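Local structure of Rab GDP-dissociation inhibitor (Saccharomyces cerevisiae, 3CPI) at residues 313-318 with 385-390. The protein holds Rab GTPases such as SEC4 in their GDP-bound state by slowing nucleotide release, and extracts GDP-bound YPT7 from vacuolar membranes. Numbering follows the deposited sequence.
Sequences CILNHP and GPIEEK
I314 is bonded through both backbone polar atoms to the segment 385-390: its N donates to E389 O (2.9 Å), and its O receives E388 N at 2.9 Å, more bent (146° at the hydrogen). E389 O also takes a CA-H...O contact from C313, which faces K390 as an antiparallel non-hydrogen-bonded pair. On the face with their side chains, a chi1 of -62° parts the branches of I387: CG1, beside the backbone N, meets L315 CD2 at 3.8 Å, and CG2, anti to that N, rests against C313 CB (3.9 Å). The amide of N316 stacks on the carboxylate of E388, their planes 17° apart, and the bent glutamate chain lays its CG 3.4 Å from N316 OD1. One water ties the loop ends together, accepting from N316 N and donating to P386 O and to E388 OE2 (2.9 Å). The imidazole edge of H317 faces the backbone of P386, while the proline CD, well off the ring plane, lies 3.6 Å from CE1; NE2 is hydrogen-bonded to L384 O. Replaced by an alanine, H317 would probably leave L384 O without this partner and open a gap beside the proline ring. Outside, C313 and L315 pair with strand 360-367, F381 packs on C313 and I387, and K61 forms a salt bridge with E389. Here antiparallel strands 301-315 and 389-400 meet at one end of their pairing within the large mixed sheet of the Rab GDI fold.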
loop_
_atom_site.group_PDB
_atom_site.type_symbol
_atom_site.label_atom_id
_atom_site.label_comp_id
_atom_site.label_asym_id
_atom_site.label_seq_id
_atom_site.Cartn_x
_atom_site.Cartn_y
_atom_site.Cartn_z
ATOM N N CYS A 313 -10.186 9.496 -9.447
ATOM C CA CYS A 313 -10.816 9.861 -10.719
ATOM C C CYS A 313 -11.742 8.749 -11.189
ATOM O O CYS A 313 -11.436 7.564 -11.023
ATOM C CB CYS A 313 -9.763 10.150 -11.792
ATOM S SG CYS A 313 -8.504 11.337 -11.300
ATOM N N ILE A 314 -12.879 9.141 -11.761
ATOM C CA ILE A 314 -13.795 8.187 -12.380
ATOM C C ILE A 314 -13.730 8.339 -13.892
ATOM O O ILE A 314 -13.760 9.454 -14.417
ATOM C CB ILE A 314 -15.250 8.361 -11.899
ATOM C CG1 ILE A 314 -15.345 8.156 -10.383
ATOM C CG2 ILE A 314 -16.175 7.371 -12.624
ATOM C CD1 ILE A 314 -16.729 8.419 -9.802
ATOM N N LEU A 315 -13.626 7.205 -14.577
ATOM C CA LEU A 315 -13.567 7.167 -16.031
ATOM C C LEU A 315 -14.694 6.280 -16.571
ATOM O O LEU A 315 -15.178 5.392 -15.864
ATOM C CB LEU A 315 -12.204 6.631 -16.494
ATOM C CG LEU A 315 -10.917 6.984 -15.726
ATOM C CD1 LEU A 315 -9.762 6.184 -16.290
ATOM C CD2 LEU A 315 -10.590 8.493 -15.731
ATOM N N ASN A 316 -15.105 6.537 -17.815
ATOM C CA ASN A 316 -16.107 5.722 -18.526
ATOM C C ASN A 316 -15.470 4.807 -19.572
ATOM O O ASN A 316 -16.169 4.168 -20.371
ATOM C CB ASN A 316 -17.138 6.623 -19.222
ATOM C CG ASN A 316 -18.117 7.264 -18.250
ATOM O OD1 ASN A 316 -18.069 7.021 -17.035
ATOM N ND2 ASN A 316 -19.015 8.095 -18.783
ATOM N N HIS A 317 -14.141 4.759 -19.557
ATOM C CA HIS A 317 -13.354 4.050 -20.558
ATOM C C HIS A 317 -12.050 3.590 -19.907
ATOM O O HIS A 317 -11.640 4.160 -18.894
ATOM C CB HIS A 317 -13.035 5.001 -21.710
ATOM C CG HIS A 317 -12.190 6.166 -21.300
ATOM N ND1 HIS A 317 -12.725 7.332 -20.798
ATOM C CD2 HIS A 317 -10.847 6.335 -21.291
ATOM C CE1 HIS A 317 -11.748 8.174 -20.512
ATOM N NE2 HIS A 317 -10.598 7.593 -20.803
ATOM N N PRO A 318 -11.376 2.581 -20.494
ATOM C CA PRO A 318 -10.113 2.157 -19.886
ATOM C C PRO A 318 -9.030 3.191 -20.162
ATOM O O PRO A 318 -9.213 4.066 -21.022
ATOM C CB PRO A 318 -9.789 0.836 -20.605
ATOM C CG PRO A 318 -11.002 0.506 -21.451
ATOM C CD PRO A 318 -11.684 1.809 -21.710
ATOM N N GLY A 385 -7.015 10.192 -20.234
ATOM C CA GLY A 385 -8.028 10.630 -21.191
ATOM C C GLY A 385 -9.136 11.391 -20.468
ATOM O O GLY A 385 -8.930 11.855 -19.340
ATOM N N PRO A 386 -10.318 11.525 -21.105
ATOM C CA PRO A 386 -11.441 12.249 -20.491
ATOM C C PRO A 386 -11.801 11.710 -19.108
ATOM O O PRO A 386 -11.951 10.503 -18.930
ATOM C CB PRO A 386 -12.596 12.014 -21.475
ATOM C CG PRO A 386 -11.928 11.753 -22.784
ATOM C CD PRO A 386 -10.657 11.017 -22.447
ATOM N N ILE A 387 -11.925 12.608 -18.138
ATOM C CA ILE A 387 -12.228 12.229 -16.757
ATOM C C ILE A 387 -13.614 12.747 -16.386
ATOM O O ILE A 387 -13.896 13.930 -16.560
ATOM C CB ILE A 387 -11.148 12.773 -15.776
ATOM C CG1 ILE A 387 -9.769 12.176 -16.113
ATOM C CG2 ILE A 387 -11.534 12.489 -14.320
ATOM C CD1 ILE A 387 -8.584 12.984 -15.612
ATOM N N GLU A 388 -14.468 11.860 -15.881
ATOM C CA GLU A 388 -15.840 12.213 -15.516
ATOM C C GLU A 388 -15.955 12.997 -14.210
ATOM O O GLU A 388 -16.727 13.955 -14.137
ATOM C CB GLU A 388 -16.741 10.973 -15.464
ATOM C CG GLU A 388 -16.945 10.265 -16.808
ATOM C CD GLU A 388 -17.170 11.224 -17.981
ATOM O OE1 GLU A 388 -18.068 12.100 -17.890
ATOM O OE2 GLU A 388 -16.441 11.097 -18.995
ATOM N N GLU A 389 -15.206 12.585 -13.185
ATOM C CA GLU A 389 -15.177 13.302 -11.905
ATOM C C GLU A 389 -13.903 13.035 -11.104
ATOM O O GLU A 389 -13.401 11.908 -11.080
ATOM C CB GLU A 389 -16.400 12.948 -11.051
ATOM C CG GLU A 389 -16.705 13.960 -9.944
ATOM C CD GLU A 389 -17.103 15.322 -10.485
ATOM O OE1 GLU A 389 -18.253 15.466 -10.948
ATOM O OE2 GLU A 389 -16.263 16.248 -10.450
ATOM N N LYS A 390 -13.407 14.082 -10.442
ATOM C CA LYS A 390 -12.254 13.991 -9.540
ATOM C C LYS A 390 -12.676 14.221 -8.094
ATOM O O LYS A 390 -13.453 15.132 -7.813
ATOM C CB LYS A 390 -11.192 15.024 -9.910
ATOM C CG LYS A 390 -10.590 14.861 -11.281
ATOM C CD LYS A 390 -9.628 15.995 -11.559
ATOM C CE LYS A 390 -9.115 15.945 -12.978
ATOM N NZ LYS A 390 -8.158 17.055 -13.233
HETATM O O HOH W 1 -14.322 9.072 -18.677
#